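Local atomic coordinates of cysteine hydrolase (Vibrio cholerae, PDB entry 6V98), a protein that acts as a type VI secretion system effector and is probably a cysteine hydrolase related to the papain-like peptidases. Residues Y59-Y62 with G63-N67; S177-I180 with E181-L185; L190-Y194 with K195-L199. All blocks are in the same frame, centred on the assembly; numbering follows the deposited sequence.

Interaction 1 of 3, residues Y59-Y62 with G63-N67; sequences YYEY and GRYKN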
ATOM      1  N   TYR A  59       2.977  -7.426   0.521  1.00 23.13           N
ATOM      2  CA  TYR A  59       1.964  -6.505   0.025  1.00 21.84           C
ATOM      3  C   TYR A  59       0.659  -6.768   0.763  1.00 21.76           C
ATOM      4  O   TYR A  59       0.228  -7.921   0.872  1.00 20.43           O
ATOM      5  CB  TYR A  59       1.766  -6.637  -1.496  1.00 22.13           C
ATOM      6  CG  TYR A  59       0.659  -5.749  -2.015  1.00 21.27           C
ATOM      7  CD1 TYR A  59      -0.646  -6.229  -2.123  1.00 21.88           C
ATOM      8  CD2 TYR A  59       0.902  -4.425  -2.361  1.00 22.59           C
ATOM      9  CE1 TYR A  59      -1.678  -5.412  -2.568  1.00 19.92           C
ATOM     10  CE2 TYR A  59      -0.124  -3.597  -2.794  1.00 20.07           C
ATOM     11  CZ  TYR A  59      -1.403  -4.095  -2.897  1.00 21.91           C
ATOM     12  OH  TYR A  59      -2.424  -3.295  -3.347  1.00 23.89           O
ATOM     13  N   TYR A  60       0.054  -5.700   1.291  1.00 24.20           N
ATOM     14  CA  TYR A  60      -1.217  -5.763   1.994  1.00 20.86           C
ATOM     15  C   TYR A  60      -2.146  -4.683   1.470  1.00 20.26           C
ATOM     16  O   TYR A  60      -1.702  -3.626   1.010  1.00 19.34           O
ATOM     17  CB  TYR A  60      -1.035  -5.561   3.508  1.00 18.98           C
ATOM     18  CG  TYR A  60      -0.537  -6.772   4.256  1.00 23.13           C
ATOM     19  CD1 TYR A  60       0.816  -7.127   4.256  1.00 24.77           C
ATOM     20  CD2 TYR A  60      -1.423  -7.558   4.978  1.00 25.49           C
ATOM     21  CE1 TYR A  60       1.260  -8.250   4.968  1.00 29.68           C
ATOM     22  CE2 TYR A  60      -1.000  -8.668   5.688  1.00 28.92           C
ATOM     23  CZ  TYR A  60       0.330  -9.015   5.686  1.00 31.42           C
ATOM     24  OH  TYR A  60       0.701 -10.133   6.404  1.00 32.54           O
ATOM     25  N   GLU A  61      -3.448  -4.944   1.569  1.00 20.53           N
ATOM     26  CA  GLU A  61      -4.430  -3.931   1.221  1.00 20.15           C
ATOM     27  C   GLU A  61      -5.722  -4.217   1.977  1.00 22.20           C
ATOM     28  O   GLU A  61      -5.939  -5.321   2.480  1.00 23.00           O
ATOM     29  CB  GLU A  61      -4.692  -3.901  -0.298  1.00 19.29           C
ATOM     30  CG  GLU A  61      -5.237  -5.212  -0.825  1.00 20.38           C
ATOM     31  CD  GLU A  61      -5.068  -5.355  -2.325  1.00 25.25           C
ATOM     32  OE1 GLU A  61      -4.975  -4.316  -3.004  1.00 24.76           O
ATOM     33  OE2 GLU A  61      -5.038  -6.506  -2.807  1.00 25.67           O
ATOM     34  N   TYR A  62      -6.584  -3.206   2.021  1.00 19.63           N
ATOM     35  CA  TYR A  62      -7.880  -3.286   2.680  1.00 19.57           C
ATOM     36  C   TYR A  62      -8.950  -2.844   1.698  1.00 20.09           C
ATOM     37  O   TYR A  62      -8.786  -1.834   1.011  1.00 24.10           O
ATOM     38  CB  TYR A  62      -7.896  -2.396   3.911  1.00 21.84           C
ATOM     39  CG  TYR A  62      -9.251  -2.267   4.566  1.00 24.32           C
ATOM     40  CD1 TYR A  62      -9.779  -3.309   5.318  1.00 20.19           C
ATOM     41  CD2 TYR A  62     -10.000  -1.100   4.437  1.00 23.64           C
ATOM     42  CE1 TYR A  62     -11.026  -3.182   5.941  1.00 21.69           C
ATOM     43  CE2 TYR A  62     -11.244  -0.975   5.041  1.00 24.86           C
ATOM     44  CZ  TYR A  62     -11.743  -2.022   5.786  1.00 21.38           C
ATOM     45  OH  TYR A  62     -12.959  -1.908   6.395  1.00 23.36           O
ATOM     46  N   GLY A  63     -10.040  -3.590   1.617  1.00 24.11           N
ATOM     47  CA  GLY A  63     -11.032  -3.248   0.622  1.00 24.91           C
ATOM     48  C   GLY A  63     -12.217  -4.174   0.716  1.00 27.07           C
ATOM     49  O   GLY A  63     -12.343  -4.959   1.656  1.00 23.91           O
ATOM     50  N   ARG A  64     -13.088  -4.085  -0.287  1.00 25.44           N
ATOM     51  CA  ARG A  64     -14.310  -4.882  -0.265  1.00 30.37           C
ATOM     52  C   ARG A  64     -14.021  -6.257  -0.868  1.00 30.44           C
ATOM     53  O   ARG A  64     -14.404  -6.598  -1.987  1.00 42.37           O
ATOM     54  CB  ARG A  64     -15.439  -4.135  -0.963  1.00 35.20           C
ATOM     55  CG  ARG A  64     -16.042  -3.079  -0.032  1.00 41.04           C
ATOM     56  CD  ARG A  64     -17.310  -2.462  -0.582  1.00 50.92           C
ATOM     57  NE  ARG A  64     -17.033  -1.606  -1.729  1.00 52.04           N
ATOM     58  CZ  ARG A  64     -17.922  -0.779  -2.270  1.00 63.30           C
ATOM     59  NH1 ARG A  64     -19.148  -0.695  -1.765  1.00 61.78           N
ATOM     60  NH2 ARG A  64     -17.587  -0.037  -3.316  1.00 64.59           N
ATOM     61  N   TYR A  65     -13.293  -7.046  -0.083  1.00 27.15           N
ATOM     62  CA  TYR A  65     -12.940  -8.414  -0.426  1.00 26.71           C
ATOM     63  C   TYR A  65     -13.840  -9.387   0.313  1.00 29.00           C
ATOM     64  O   TYR A  65     -14.273  -9.130   1.440  1.00 26.74           O
ATOM     65  CB  TYR A  65     -11.472  -8.694  -0.093  1.00 26.15           C
ATOM     66  CG  TYR A  65     -10.552  -7.714  -0.765  1.00 24.14           C
ATOM     67  CD1 TYR A  65     -10.294  -7.802  -2.127  1.00 22.86           C
ATOM     68  CD2 TYR A  65      -9.940  -6.692  -0.043  1.00 24.14           C
ATOM     69  CE1 TYR A  65      -9.459  -6.906  -2.752  1.00 24.39           C
ATOM     70  CE2 TYR A  65      -9.106  -5.782  -0.668  1.00 24.87           C
ATOM     71  CZ  TYR A  65      -8.867  -5.893  -2.019  1.00 22.66           C
ATOM     72  OH  TYR A  65      -8.031  -4.998  -2.664  1.00 25.26           O
ATOM     73  N   LYS A  66     -14.114 -10.514  -0.340  1.00 28.91           N
ATOM     74  CA  LYS A  66     -15.035 -11.506   0.197  1.00 28.77           C
ATOM     75  C   LYS A  66     -14.502 -12.110   1.487  1.00 29.95           C
ATOM     76  O   LYS A  66     -13.299 -12.322   1.639  1.00 32.45           O
ATOM     77  CB  LYS A  66     -15.248 -12.612  -0.838  1.00 35.88           C
ATOM     78  CG  LYS A  66     -16.408 -12.393  -1.770  1.00 49.13           C
ATOM     79  CD  LYS A  66     -17.145 -13.708  -1.973  1.00 51.16           C
ATOM     80  CE  LYS A  66     -17.426 -13.981  -3.430  1.00 52.13           C
ATOM     81  NZ  LYS A  66     -17.999 -15.347  -3.612  1.00 52.45           N
ATOM     82  N   ASN A  67     -15.407 -12.410   2.418  1.00 27.26           N
ATOM     83  CA  ASN A  67     -15.048 -13.115   3.648  1.00 30.92           C
ATOM     84  C   ASN A  67     -16.262 -13.893   4.116  1.00 35.14           C
ATOM     85  O   ASN A  67     -17.193 -13.319   4.702  1.00 37.32           O
ATOM     86  CB  ASN A  67     -14.558 -12.180   4.751  1.00 34.78           C
ATOM     87  CG  ASN A  67     -14.118 -12.936   6.011  1.00 35.21           C
ATOM     88  OD1 ASN A  67     -14.309 -14.153   6.128  1.00 35.99           O
ATOM     89  ND2 ASN A  67     -13.536 -12.209   6.962  1.00 27.26           N
TER
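Gly63 continues the strand directly from Tyr62; its N is 3.3 Å from Tyr62 CG, a closeness that merely follows from the peptide link. The chain then bends sharply at Arg64, the centre of an inverse gamma turn closed by a weak bond of 2.9 Å from Tyr65 N to Gly63 O. Arg64 itself leads away from the strand, its guanidinium group bonding the backbone oxygens of Val19 and Ala20.

The bend points the Tyr65 side chain back toward the strand, where it makes the main contact. Its ring edge passes the Tyr62 backbone, with CE2 3.8 Å from Tyr62 C, and its hydroxyl ends at the Glu61 carboxylate, where Tyr65 OH is 3.0 Å from Glu61 CD. The two side chains cross at about a right angle, with ring and carboxylate planes 36° apart. Tyr65 OH is 3.1 Å from Glu61 OE1, a close polar approach whose angle does not make a hydrogen bond. Glu61 rises to it because CG is folded between its own backbone N and carbonyl carbon (chi1 61°) and the chain beyond is extended. Tyr59 OH does bond Glu61 OE1, at 2.8 Å and from well above the carboxylate plane (64° out of it). OE1 is also hydrogen-bonded by His44; OE2 is hydrogen-bonded by Ser107 and salt-bridged by Arg77.

Further along, Asn67 ND2 bonds Asn75 and Asn138. The arrangement is thus a buried carboxylate near the end of a central-sheet strand, held by a polar network and bordered by a tyrosine from the inverse gamma turn that follows.

Interaction 2 of 3, residues S177-I180 with E181-L185; sequences SAYI and EQFQL. With CA (calcium ion), chain B; CA (calcium ion), chain C.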
ATOM      1  N   SER A 177      -6.995   8.910  -4.721  1.00 28.49           N
ATOM      2  CA  SER A 177      -6.284   9.633  -5.767  1.00 31.72           C
ATOM      3  C   SER A 177      -5.884  11.028  -5.301  1.00 35.09           C
ATOM      4  O   SER A 177      -4.761  11.482  -5.559  1.00 35.71           O
ATOM      5  CB  SER A 177      -7.156   9.710  -7.014  1.00 44.13           C
ATOM      6  OG  SER A 177      -8.316  10.475  -6.747  1.00 47.46           O
ATOM      7  N   ALA A 178      -6.783  11.722  -4.596  1.00 29.46           N
ATOM      8  CA  ALA A 178      -6.446  13.054  -4.108  1.00 28.41           C
ATOM      9  C   ALA A 178      -5.394  12.981  -3.016  1.00 28.28           C
ATOM     10  O   ALA A 178      -4.444  13.778  -2.999  1.00 32.60           O
ATOM     11  CB  ALA A 178      -7.706  13.763  -3.604  1.00 30.89           C
ATOM     12  N   TYR A 179      -5.543  12.027  -2.095  1.00 27.10           N
ATOM     13  CA  TYR A 179      -4.642  11.969  -0.949  1.00 29.80           C
ATOM     14  C   TYR A 179      -3.212  11.670  -1.377  1.00 25.94           C
ATOM     15  O   TYR A 179      -2.261  12.265  -0.844  1.00 28.64           O
ATOM     16  CB  TYR A 179      -5.123  10.923   0.068  1.00 24.86           C
ATOM     17  CG  TYR A 179      -4.181  10.826   1.246  1.00 25.30           C
ATOM     18  CD1 TYR A 179      -4.292  11.710   2.319  1.00 24.59           C
ATOM     19  CD2 TYR A 179      -3.173   9.872   1.280  1.00 23.89           C
ATOM     20  CE1 TYR A 179      -3.412  11.658   3.398  1.00 26.56           C
ATOM     21  CE2 TYR A 179      -2.274   9.809   2.367  1.00 21.60           C
ATOM     22  CZ  TYR A 179      -2.414  10.708   3.416  1.00 22.90           C
ATOM     23  OH  TYR A 179      -1.555  10.670   4.490  1.00 24.70           O
ATOM     24  N   ILE A 180      -3.028  10.726  -2.305  1.00 30.21           N
ATOM     25  CA  ILE A 180      -1.663  10.347  -2.660  1.00 28.32           C
ATOM     26  C   ILE A 180      -0.932  11.531  -3.262  1.00 28.54           C
ATOM     27  O   ILE A 180       0.264  11.714  -3.018  1.00 28.90           O
ATOM     28  CB  ILE A 180      -1.641   9.119  -3.600  1.00 27.64           C
ATOM     29  CG1 ILE A 180      -0.231   8.512  -3.649  1.00 28.01           C
ATOM     30  CG2 ILE A 180      -2.161   9.449  -4.998  1.00 25.63           C
ATOM     31  CD1 ILE A 180       0.215   7.896  -2.348  1.00 26.38           C
ATOM     32  N   GLU A 181      -1.640  12.382  -4.005  1.00 28.31           N
ATOM     33  CA  GLU A 181      -0.992  13.553  -4.580  1.00 30.43           C
ATOM     34  C   GLU A 181      -0.585  14.539  -3.493  1.00 32.74           C
ATOM     35  O   GLU A 181       0.497  15.129  -3.559  1.00 30.82           O
ATOM     36  CB  GLU A 181      -1.912  14.208  -5.604  1.00 29.92           C
ATOM     37  CG  GLU A 181      -2.096  13.382  -6.874  1.00 32.87           C
ATOM     38  CD  GLU A 181      -0.798  13.183  -7.649  1.00 32.06           C
ATOM     39  OE1 GLU A 181      -0.012  14.145  -7.763  1.00 32.30           O
ATOM     40  OE2 GLU A 181      -0.570  12.053  -8.138  1.00 31.65           O
ATOM     41  N   GLN A 182      -1.431  14.714  -2.474  1.00 30.12           N
ATOM     42  CA  GLN A 182      -1.031  15.490  -1.304  1.00 29.54           C
ATOM     43  C   GLN A 182       0.183  14.873  -0.620  1.00 29.01           C
ATOM     44  O   GLN A 182       1.122  15.587  -0.241  1.00 30.56           O
ATOM     45  CB  GLN A 182      -2.201  15.592  -0.321  1.00 32.09           C
ATOM     46  CG  GLN A 182      -3.197  16.688  -0.645  1.00 41.60           C
ATOM     47  CD  GLN A 182      -2.528  18.031  -0.899  1.00 47.64           C
ATOM     48  OE1 GLN A 182      -2.506  18.522  -2.029  1.00 57.40           O
ATOM     49  NE2 GLN A 182      -1.965  18.621   0.148  1.00 47.02           N
ATOM     50  N   PHE A 183       0.178  13.548  -0.447  1.00 29.84           N
ATOM     51  CA  PHE A 183       1.282  12.871   0.231  1.00 28.13           C
ATOM     52  C   PHE A 183       2.583  13.070  -0.537  1.00 27.80           C
ATOM     53  O   PHE A 183       3.654  13.251   0.060  1.00 29.83           O
ATOM     54  CB  PHE A 183       0.954  11.381   0.376  1.00 29.03           C
ATOM     55  CG  PHE A 183       1.650  10.686   1.533  1.00 28.54           C
ATOM     56  CD1 PHE A 183       2.639  11.317   2.265  1.00 36.97           C
ATOM     57  CD2 PHE A 183       1.306   9.379   1.873  1.00 36.04           C
ATOM     58  CE1 PHE A 183       3.271  10.663   3.316  1.00 31.56           C
ATOM     59  CE2 PHE A 183       1.935   8.726   2.936  1.00 23.05           C
ATOM     60  CZ  PHE A 183       2.921   9.365   3.638  1.00 25.15           C
ATOM     61  N   GLN A 184       2.499  13.070  -1.867  1.00 27.17           N
ATOM     62  CA  GLN A 184       3.685  13.219  -2.703  1.00 25.78           C
ATOM     63  C   GLN A 184       4.316  14.596  -2.571  1.00 26.80           C
ATOM     64  O   GLN A 184       5.494  14.753  -2.905  1.00 29.23           O
ATOM     65  CB  GLN A 184       3.334  12.959  -4.170  1.00 26.83           C
ATOM     66  CG  GLN A 184       3.140  11.473  -4.527  1.00 23.71           C
ATOM     67  CD  GLN A 184       2.797  11.263  -5.990  1.00 24.97           C
ATOM     68  OE1 GLN A 184       2.417  12.201  -6.690  1.00 28.90           O
ATOM     69  NE2 GLN A 184       2.923  10.023  -6.458  1.00 23.76           N
ATOM     70  N   LEU A 185       3.570  15.598  -2.104  1.00 27.03           N
ATOM     71  CA  LEU A 185       4.158  16.931  -1.958  1.00 33.48           C
ATOM     72  C   LEU A 185       5.321  16.960  -0.973  1.00 32.45           C
ATOM     73  O   LEU A 185       6.169  17.856  -1.062  1.00 32.60           O
ATOM     74  CB  LEU A 185       3.093  17.930  -1.514  1.00 37.55           C
ATOM     75  CG  LEU A 185       1.968  18.152  -2.516  1.00 39.03           C
ATOM     76  CD1 LEU A 185       0.992  19.182  -1.983  1.00 47.43           C
ATOM     77  CD2 LEU A 185       2.567  18.615  -3.832  1.00 39.82           C
TER
HETATM   78 CA    CA B 301       1.639  12.519  -8.948  1.00 31.75          CA
HETATM   79 CA    CA C 302       7.466  14.525  -4.044  1.00 28.92          CA
HETATM   80  O   HOH W   1       1.647  10.188  -9.256  1.00 31.12           O
HETATM   81  O   HOH W   2       8.258  16.302  -2.743  1.00 37.58           O
HETATM   82  O   HOH W   3       2.842  14.904  -8.933  1.00 40.44           O
HETATM   83  O   HOH W   4       1.535  12.483 -11.452  1.00 54.45           O
HETATM   84  O   HOH W   5       4.102  11.914  -9.262  1.00 27.99           O
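Gln184 is held at both ends: its backbone N donates to Ile180 O at 2.9 Å, with an N-H...O angle of 146°, while its side-chain OE1 binds a calcium ion at 2.4 Å. Glu181, three residues earlier on the same helix, grips this ion with both carboxylate oxygens, OE1 at 2.6 Å and OE2 at 2.4 Å from the calcium. Four waters bring the oxygen ligands to seven.

Two different chain shapes aim these groups at one metal: Gln184 is extended beyond CG, whereas Glu181 bends at chi2 (-63°), with its CG beside Ser177 O. Water 1, itself a calcium ligand, accepts from Gln184 NE2 at 3.1 Å, and that nitrogen also bonds Gly115 O. With OE1 on the calcium and NE2 donating to water 1 and Gly115 O, the amide's rotation is fixed.

The backbone oxygen of Gln184 serves a second calcium, at 2.3 Å from the metal, joining Glu187 O, Asp189 OD1 and Glu203 O. Helical bonds from Gln182 N to Ala178 O and from Phe183 N to Tyr179 O run through the same turns.

Farther out, the aromatic pair Tyr179 and Phe183 meets obliquely, planes 60° apart. Tyr179 CE2 touches Phe183 CD2 at 3.6 Å, and the tyrosine hydroxyl sits over the rim of one Phe183 face while bonding Ala168 O. Phe183 also reaches Val116 and Leu118 of strand 113-120.

The chemistry is that of an all-oxygen, partly hydrated calcium site at the end of a helix. The first ion would be expected to polarise the Gln184 side-chain amide and to offset the charge of Glu181, the second to polarise the Gln184 backbone carbonyl.

Interaction 3 of 3, residues L190-Y194 with K195-L199; sequences LDYDY and KTNKL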
ATOM      1  N   LEU A 190       6.718   7.979  -6.615  1.00 26.76           N
ATOM      2  CA  LEU A 190       6.857   6.793  -7.452  1.00 24.83           C
ATOM      3  C   LEU A 190       5.742   6.822  -8.484  1.00 28.10           C
ATOM      4  O   LEU A 190       4.576   7.012  -8.127  1.00 25.22           O
ATOM      5  CB  LEU A 190       6.783   5.506  -6.615  1.00 24.95           C
ATOM      6  CG  LEU A 190       6.828   4.173  -7.351  1.00 32.72           C
ATOM      7  CD1 LEU A 190       8.076   4.104  -8.197  1.00 38.19           C
ATOM      8  CD2 LEU A 190       6.775   3.010  -6.382  1.00 38.20           C
ATOM      9  N   ASP A 191       6.106   6.680  -9.754  1.00 26.19           N
ATOM     10  CA  ASP A 191       5.137   6.567 -10.837  1.00 29.82           C
ATOM     11  C   ASP A 191       5.444   5.313 -11.638  1.00 27.03           C
ATOM     12  O   ASP A 191       6.605   5.048 -11.964  1.00 29.80           O
ATOM     13  CB  ASP A 191       5.169   7.805 -11.740  1.00 30.95           C
ATOM     14  CG  ASP A 191       4.490   9.004 -11.100  1.00 30.93           C
ATOM     15  OD1 ASP A 191       3.246   9.096 -11.184  1.00 26.73           O
ATOM     16  OD2 ASP A 191       5.201   9.842 -10.501  1.00 30.43           O
ATOM     17  N   TYR A 192       4.408   4.537 -11.949  1.00 24.63           N
ATOM     18  CA  TYR A 192       4.587   3.307 -12.702  1.00 25.10           C
ATOM     19  C   TYR A 192       3.449   3.187 -13.698  1.00 26.56           C
ATOM     20  O   TYR A 192       2.287   3.382 -13.334  1.00 24.65           O
ATOM     21  CB  TYR A 192       4.620   2.076 -11.784  1.00 22.52           C
ATOM     22  CG  TYR A 192       4.477   0.772 -12.533  1.00 23.47           C
ATOM     23  CD1 TYR A 192       5.558   0.208 -13.197  1.00 25.73           C
ATOM     24  CD2 TYR A 192       3.259   0.096 -12.577  1.00 25.71           C
ATOM     25  CE1 TYR A 192       5.434  -0.996 -13.885  1.00 27.81           C
ATOM     26  CE2 TYR A 192       3.127  -1.109 -13.269  1.00 28.00           C
ATOM     27  CZ  TYR A 192       4.215  -1.643 -13.921  1.00 29.66           C
ATOM     28  OH  TYR A 192       4.094  -2.835 -14.603  1.00 34.36           O
ATOM     29  N   ASP A 193       3.776   2.875 -14.945  1.00 27.21           N
ATOM     30  CA  ASP A 193       2.761   2.613 -15.958  1.00 32.44           C
ATOM     31  C   ASP A 193       2.779   1.138 -16.319  1.00 30.68           C
ATOM     32  O   ASP A 193       3.830   0.592 -16.678  1.00 27.91           O
ATOM     33  CB  ASP A 193       2.981   3.463 -17.211  1.00 33.34           C
ATOM     34  CG  ASP A 193       1.922   3.209 -18.265  1.00 45.79           C
ATOM     35  OD1 ASP A 193       0.758   3.608 -18.043  1.00 45.37           O
ATOM     36  OD2 ASP A 193       2.250   2.591 -19.299  1.00 48.87           O
ATOM     37  N   TYR A 194       1.607   0.502 -16.238  1.00 28.49           N
ATOM     38  CA  TYR A 194       1.517  -0.931 -16.487  1.00 33.06           C
ATOM     39  C   TYR A 194       1.668  -1.246 -17.966  1.00 32.69           C
ATOM     40  O   TYR A 194       2.352  -2.209 -18.334  1.00 31.40           O
ATOM     41  CB  TYR A 194       0.182  -1.459 -15.973  1.00 28.69           C
ATOM     42  CG  TYR A 194      -0.015  -2.957 -16.143  1.00 32.66           C
ATOM     43  CD1 TYR A 194       0.505  -3.857 -15.218  1.00 31.51           C
ATOM     44  CD2 TYR A 194      -0.741  -3.464 -17.210  1.00 38.92           C
ATOM     45  CE1 TYR A 194       0.321  -5.220 -15.368  1.00 36.49           C
ATOM     46  CE2 TYR A 194      -0.931  -4.824 -17.366  1.00 42.89           C
ATOM     47  CZ  TYR A 194      -0.401  -5.697 -16.433  1.00 39.39           C
ATOM     48  OH  TYR A 194      -0.588  -7.053 -16.568  1.00 40.53           O
ATOM     49  N   LYS A 195       1.039  -0.442 -18.825  1.00 32.90           N
ATOM     50  CA  LYS A 195       1.052  -0.731 -20.255  1.00 43.03           C
ATOM     51  C   LYS A 195       2.460  -0.639 -20.825  1.00 38.48           C
ATOM     52  O   LYS A 195       2.870  -1.481 -21.629  1.00 42.02           O
ATOM     53  CB  LYS A 195       0.106   0.221 -20.993  1.00 54.87           C
ATOM     54  CG  LYS A 195      -1.329  -0.268 -21.074  1.00 64.78           C
ATOM     55  CD  LYS A 195      -1.402  -1.747 -20.773  1.00 71.14           C
ATOM     56  CE  LYS A 195      -2.814  -2.267 -20.893  1.00 75.90           C
ATOM     57  NZ  LYS A 195      -2.791  -3.742 -20.725  1.00 74.63           N
ATOM     58  N   THR A 196       3.216   0.379 -20.436  1.00 34.73           N
ATOM     59  CA  THR A 196       4.592   0.487 -20.909  1.00 40.12           C
ATOM     60  C   THR A 196       5.592  -0.215 -19.997  1.00 41.50           C
ATOM     61  O   THR A 196       6.749  -0.390 -20.395  1.00 39.23           O
ATOM     62  CB  THR A 196       4.988   1.959 -21.069  1.00 42.46           C
ATOM     63  OG1 THR A 196       4.901   2.611 -19.800  1.00 36.39           O
ATOM     64  CG2 THR A 196       4.051   2.650 -22.049  1.00 46.14           C
ATOM     65  N   ASN A 197       5.163  -0.631 -18.806  1.00 31.64           N
ATOM     66  CA  ASN A 197       6.020  -1.266 -17.798  1.00 37.77           C
ATOM     67  C   ASN A 197       7.242  -0.408 -17.510  1.00 38.62           C
ATOM     68  O   ASN A 197       8.383  -0.875 -17.518  1.00 39.30           O
ATOM     69  CB  ASN A 197       6.416  -2.688 -18.201  1.00 41.46           C
ATOM     70  CG  ASN A 197       6.907  -3.526 -17.014  1.00 42.79           C
ATOM     71  OD1 ASN A 197       6.393  -3.421 -15.892  1.00 43.13           O
ATOM     72  ND2 ASN A 197       7.905  -4.363 -17.262  1.00 46.67           N
ATOM     73  N   LYS A 198       6.988   0.870 -17.251  1.00 36.80           N
ATOM     74  CA  LYS A 198       8.040   1.827 -16.950  1.00 37.74           C
ATOM     75  C   LYS A 198       7.813   2.425 -15.572  1.00 31.49           C
ATOM     76  O   LYS A 198       6.685   2.772 -15.212  1.00 28.39           O
ATOM     77  CB  LYS A 198       8.095   2.953 -17.979  1.00 47.19           C
ATOM     78  CG  LYS A 198       9.402   3.753 -17.942  1.00 61.65           C
ATOM     79  CD  LYS A 198       9.164   5.260 -17.874  1.00 67.08           C
ATOM     80  CE  LYS A 198      10.475   6.046 -17.928  1.00 71.73           C
ATOM     81  NZ  LYS A 198      11.278   5.964 -16.677  1.00 68.51           N
ATOM     82  N   LEU A 199       8.903   2.580 -14.837  1.00 31.44           N
ATOM     83  CA  LEU A 199       8.914   3.143 -13.499  1.00 28.14           C
ATOM     84  C   LEU A 199       9.697   4.446 -13.529  1.00 29.30           C
ATOM     85  O   LEU A 199      10.737   4.545 -14.189  1.00 30.30           O
ATOM     86  CB  LEU A 199       9.562   2.139 -12.546  1.00 30.60           C
ATOM     87  CG  LEU A 199       9.892   2.241 -11.072  1.00 44.65           C
ATOM     88  CD1 LEU A 199      10.286   0.840 -10.644  1.00 38.59           C
ATOM     89  CD2 LEU A 199      11.036   3.193 -10.835  1.00 47.46           C
TER
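Tyr192 and Asn197 meet with ring and amide planes perpendicular. Tyr192 OH donates to Asn197 OD1 at 2.7 Å, and that oxygen lies in the plane of the phenol at its edge. The donor is tilted only 17° from the plane of the amide carbonyl. Within a G1 beta bulge, in which Asn197 and Lys198 both face Asp193, Asn197 has left-handed backbone angles, and its CG, anti to the backbone N (chi1 -161°), carries OD1 to the Tyr192 hydroxyl.

Asp193 and Thr196 cross at about a right angle. A single oxygen, Asp193 OD2, accepts from Thr196 N at 2.7 Å and from Thr196 OG1, also at 2.7 Å, both on its anti side and somewhat out of the carboxylate plane. The hydroxyl is available because OG1 sits between the Thr196 backbone N and carbonyl carbon (chi1 61°). Two donors from one residue thus clamp the carboxylate over the turn.

Tyr194 and Lys195 cross obliquely, Lys195 NZ approaching the ring at its edge, 4.0 Å from Tyr194 CE2. Tyr194 N is buried without a partner in the model. Farther from the turn, Leu190 CD1 touches Leu199 CG at 3.9 Å.

The backbone pairing sets the register: Asp193 N to Lys198 O (2.9 Å) and Lys198 N to Asp193 O (3.2 Å) form a hydrogen-bonded antiparallel pair, and Tyr192 with Leu199 a non-hydrogen-bonded one.

The hairpin ends the sheet, with strand 188-193 bonded to strand 113-120 and strand 198-202 outermost, while helix 93-107 receives Tyr192 on Leu97 and Lys101, and Tyr194 on Lys101 and Ser104.

The three contacts follow one another along the chain without overlapping. Interactions 1 and 3 belong to the same seven-stranded antiparallel sheet but lie toward its two ends: strand 57-63 is next to outermost strand 75-78, and the 188-193/198-202 hairpin forms the other end. Their centres are about 23 Å apart. Interaction 2, on helix 176-184, is about 21 Å from interaction 1 and about 18 Å from interaction 3, centre to centre. It touches interaction 3 through Gln184 NE2 and Leu190 O, 3.8 Å apart. Gln184, Glu187, Asp189 and Glu203 share one calcium site, so the metal ties the end of helix 176-184 to the start of strand 188-193 and to the residue following strand 198-202.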